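Local coordinates for proteasome assembly chaperone family protein (Pyrococcus furiosus, PDB 3VR0), which acts as a proteasome activator in this archaeon and is a homolog of proteasome assembly factors, at residues A63-P68 with N87-W92. Sequence-based numbering, arbitrary orientation.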
ATOM      1  N   ALA C  63      13.230  24.721  10.829  1.00 20.81           N
ATOM      2  CA  ALA C  63      12.220  23.680  11.045  1.00 20.86           C
ATOM      3  C   ALA C  63      12.675  22.327  10.471  1.00 21.59           C
ATOM      4  O   ALA C  63      13.489  22.281   9.567  1.00 19.99           O
ATOM      5  CB  ALA C  63      10.900  24.083  10.410  1.00 18.69           C
ATOM      6  N   GLU C  64      12.159  21.233  11.009  1.00 22.62           N
ATOM      7  CA  GLU C  64      12.372  19.981  10.327  1.00 25.34           C
ATOM      8  C   GLU C  64      11.116  19.114  10.214  1.00 24.32           C
ATOM      9  O   GLU C  64      10.182  19.207  11.033  1.00 23.60           O
ATOM     10  CB  GLU C  64      13.692  19.259  10.756  1.00 26.19           C
ATOM     11  CG  GLU C  64      13.868  18.971  12.161  1.00 33.48           C
ATOM     12  CD  GLU C  64      15.363  18.810  12.570  1.00 41.22           C
ATOM     13  OE1 GLU C  64      16.310  18.992  11.743  1.00 43.05           O
ATOM     14  OE2 GLU C  64      15.568  18.480  13.753  1.00 45.16           O
ATOM     15  N   LEU C  65      11.058  18.361   9.116  1.00 22.83           N
ATOM     16  CA  LEU C  65       9.865  17.580   8.788  1.00 22.24           C
ATOM     17  C   LEU C  65      10.146  16.098   8.987  1.00 22.32           C
ATOM     18  O   LEU C  65      11.149  15.589   8.525  1.00 22.93           O
ATOM     19  CB  LEU C  65       9.426  17.895   7.361  1.00 21.52           C
ATOM     20  CG  LEU C  65       8.148  17.247   6.825  1.00 23.53           C
ATOM     21  CD1 LEU C  65       7.510  18.119   5.730  1.00 21.29           C
ATOM     22  CD2 LEU C  65       8.435  15.779   6.282  1.00 20.01           C
ATOM     23  N   TYR C  66       9.271  15.406   9.682  1.00 21.64           N
ATOM     24  CA  TYR C  66       9.356  13.973   9.768  1.00 22.09           C
ATOM     25  C   TYR C  66       8.050  13.402   9.245  1.00 21.90           C
ATOM     26  O   TYR C  66       6.993  14.017   9.391  1.00 22.20           O
ATOM     27  CB  TYR C  66       9.504  13.544  11.238  1.00 22.98           C
ATOM     28  CG  TYR C  66      10.775  14.114  11.910  1.00 22.88           C
ATOM     29  CD1 TYR C  66      11.989  13.456  11.794  1.00 21.53           C
ATOM     30  CD2 TYR C  66      10.739  15.339  12.610  1.00 23.68           C
ATOM     31  CE1 TYR C  66      13.153  13.975  12.396  1.00 25.88           C
ATOM     32  CE2 TYR C  66      11.910  15.888  13.228  1.00 22.30           C
ATOM     33  CZ  TYR C  66      13.091  15.204  13.118  1.00 24.74           C
ATOM     34  OH  TYR C  66      14.229  15.692  13.742  1.00 30.24           O
ATOM     35  N   SER C  67       8.118  12.194   8.705  1.00 20.37           N
ATOM     36  CA  SER C  67       6.940  11.568   8.125  1.00 19.70           C
ATOM     37  C   SER C  67       6.895  10.068   8.318  1.00 18.40           C
ATOM     38  O   SER C  67       7.875   9.376   8.039  1.00 18.48           O
ATOM     39  CB  SER C  67       6.942  11.817   6.625  1.00 18.30           C
ATOM     40  OG  SER C  67       5.729  11.291   6.102  1.00 22.84           O
ATOM     41  N   PRO C  68       5.752   9.557   8.739  1.00 19.07           N
ATOM     42  CA  PRO C  68       5.515   8.108   8.865  1.00 19.47           C
ATOM     43  C   PRO C  68       5.360   7.456   7.465  1.00 21.16           C
ATOM     44  O   PRO C  68       5.249   6.229   7.392  1.00 21.10           O
ATOM     45  CB  PRO C  68       4.178   8.034   9.659  1.00 18.82           C
ATOM     46  CG  PRO C  68       3.431   9.409   9.141  1.00 19.02           C
ATOM     47  CD  PRO C  68       4.602  10.363   9.245  1.00 19.30           C
ATOM     48  N   ASN C  87      13.228  16.042   6.451  1.00 22.24           N
ATOM     49  CA  ASN C  87      13.564  17.166   5.587  1.00 23.03           C
ATOM     50  C   ASN C  87      13.852  18.356   6.528  1.00 23.68           C
ATOM     51  O   ASN C  87      13.404  18.357   7.707  1.00 22.93           O
ATOM     52  CB  ASN C  87      12.416  17.516   4.636  1.00 21.77           C
ATOM     53  CG  ASN C  87      12.056  16.363   3.679  1.00 24.28           C
ATOM     54  OD1 ASN C  87      10.989  16.403   3.066  1.00 24.04           O
ATOM     55  ND2 ASN C  87      12.945  15.337   3.552  1.00 19.65           N
ATOM     56  N   GLU C  88      14.563  19.355   6.010  1.00 23.09           N
ATOM     57  CA  GLU C  88      14.986  20.483   6.820  1.00 24.32           C
ATOM     58  C   GLU C  88      14.620  21.717   6.082  1.00 23.13           C
ATOM     59  O   GLU C  88      14.785  21.758   4.859  1.00 23.63           O
ATOM     60  CB  GLU C  88      16.498  20.465   7.015  1.00 25.41           C
ATOM     61  CG  GLU C  88      17.018  19.276   7.812  1.00 32.11           C
ATOM     62  CD  GLU C  88      18.562  19.270   7.931  1.00 45.63           C
ATOM     63  OE1 GLU C  88      19.286  19.672   6.959  1.00 49.87           O
ATOM     64  OE2 GLU C  88      19.062  18.867   9.014  1.00 50.19           O
ATOM     65  N   PHE C  89      14.107  22.715   6.800  1.00 20.96           N
ATOM     66  CA  PHE C  89      13.838  24.007   6.209  1.00 20.51           C
ATOM     67  C   PHE C  89      14.864  25.026   6.733  1.00 21.53           C
ATOM     68  O   PHE C  89      15.113  25.085   7.948  1.00 21.04           O
ATOM     69  CB  PHE C  89      12.438  24.502   6.574  1.00 19.80           C
ATOM     70  CG  PHE C  89      11.327  23.686   6.008  1.00 17.56           C
ATOM     71  CD1 PHE C  89      10.653  24.100   4.827  1.00 18.74           C
ATOM     72  CD2 PHE C  89      10.890  22.546   6.666  1.00 19.00           C
ATOM     73  CE1 PHE C  89       9.572  23.356   4.323  1.00 21.87           C
ATOM     74  CE2 PHE C  89       9.798  21.771   6.142  1.00 19.38           C
ATOM     75  CZ  PHE C  89       9.151  22.177   4.997  1.00 19.17           C
ATOM     76  N   TYR C  90      15.439  25.811   5.812  1.00 21.83           N
ATOM     77  CA  TYR C  90      16.392  26.881   6.130  1.00 23.18           C
ATOM     78  C   TYR C  90      15.803  28.188   5.648  1.00 23.90           C
ATOM     79  O   TYR C  90      15.063  28.210   4.650  1.00 24.96           O
ATOM     80  CB  TYR C  90      17.731  26.667   5.398  1.00 24.31           C
ATOM     81  CG  TYR C  90      18.507  25.487   5.918  1.00 24.79           C
ATOM     82  CD1 TYR C  90      19.592  25.656   6.755  1.00 27.45           C
ATOM     83  CD2 TYR C  90      18.129  24.197   5.584  1.00 26.94           C
ATOM     84  CE1 TYR C  90      20.286  24.549   7.250  1.00 31.76           C
ATOM     85  CE2 TYR C  90      18.806  23.101   6.056  1.00 29.25           C
ATOM     86  CZ  TYR C  90      19.870  23.276   6.889  1.00 32.39           C
ATOM     87  OH  TYR C  90      20.520  22.155   7.339  1.00 38.20           O
ATOM     88  N   TYR C  91      16.108  29.293   6.313  1.00 23.47           N
ATOM     89  CA  TYR C  91      15.668  30.565   5.726  1.00 23.66           C
ATOM     90  C   TYR C  91      16.825  31.534   5.492  1.00 24.13           C
ATOM     91  O   TYR C  91      17.897  31.446   6.124  1.00 23.13           O
ATOM     92  CB  TYR C  91      14.606  31.235   6.611  1.00 23.57           C
ATOM     93  CG  TYR C  91      15.196  31.918   7.859  1.00 23.61           C
ATOM     94  CD1 TYR C  91      15.576  33.281   7.835  1.00 25.95           C
ATOM     95  CD2 TYR C  91      15.388  31.193   9.025  1.00 24.96           C
ATOM     96  CE1 TYR C  91      16.106  33.913   8.984  1.00 30.08           C
ATOM     97  CE2 TYR C  91      15.887  31.782  10.170  1.00 28.92           C
ATOM     98  CZ  TYR C  91      16.268  33.145  10.145  1.00 31.68           C
ATOM     99  OH  TYR C  91      16.769  33.690  11.294  1.00 33.10           O
ATOM    100  N   TRP C  92      16.578  32.486   4.609  1.00 25.00           N
ATOM    101  CA  TRP C  92      17.548  33.563   4.399  1.00 27.21           C
ATOM    102  C   TRP C  92      16.763  34.840   4.381  1.00 27.38           C
ATOM    103  O   TRP C  92      15.745  34.939   3.674  1.00 28.09           O
ATOM    104  CB  TRP C  92      18.283  33.410   3.077  1.00 26.69           C
ATOM    105  CG  TRP C  92      19.301  34.454   2.763  1.00 26.85           C
ATOM    106  CD1 TRP C  92      20.581  34.558   3.293  1.00 25.32           C
ATOM    107  CD2 TRP C  92      19.177  35.512   1.796  1.00 25.57           C
ATOM    108  NE1 TRP C  92      21.241  35.613   2.691  1.00 24.10           N
ATOM    109  CE2 TRP C  92      20.403  36.224   1.792  1.00 24.84           C
ATOM    110  CE3 TRP C  92      18.133  35.947   0.945  1.00 27.73           C
ATOM    111  CZ2 TRP C  92      20.630  37.339   0.951  1.00 23.25           C
ATOM    112  CZ3 TRP C  92      18.356  37.046   0.105  1.00 28.56           C
ATOM    113  CH2 TRP C  92      19.618  37.738   0.123  1.00 25.06           C
TER
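Ala63 and Phe89, and likewise Leu65 and Asn87, face each other as hydrogen-bonded pairs of two antiparallel strands. Phe89 N reaches Ala63 O at 2.9 Å, almost perfectly straight. Leu65 N bonds to Asn87 O at 2.7 Å, and Asn87 N returns to Leu65 O. Ala63 N to Phe89 O is weak.

The side chains of these four residues lie on one face of the sheet, where the apolar contacts form. With CG anti to its carbonyl carbon (chi1 -66°), Phe89 brings one ring edge along the partner strand: CD2 lies 4.0 Å from Ala63 CB, and CE2 meets Leu65 CB. Leu65 and Asn87 run side by side, and Asn87 ND2 bonds to Thr109 O.

The acidic pair lies on the opposite face. Glu64 and Glu88, the non-hydrogen-bonded pair between, extend the same way with carboxylates nearly parallel, 7° apart. These like charges come close, Glu64 OE1 lying 3.9 Å from Glu88 OE2. Lys61 bridges both oxygens, probably offsetting their repulsion, while Tyr25 holds Glu64 OE2. Tyr90 OH donates to Glu88 OE1 at 2.8 Å, from above the carboxylate plane. Shortening Glu88 to an alanine would probably leave Lys61 with Glu64 as its remaining partner here and the Tyr90 hydroxyl without this acceptor.

Within the mixed sheet of this PAC2-family protein, strands 21-24 and 102-107 flank the pair, and helix 116-131 packs on the Phe89 face, Phe129 meeting that ring edge-to-face.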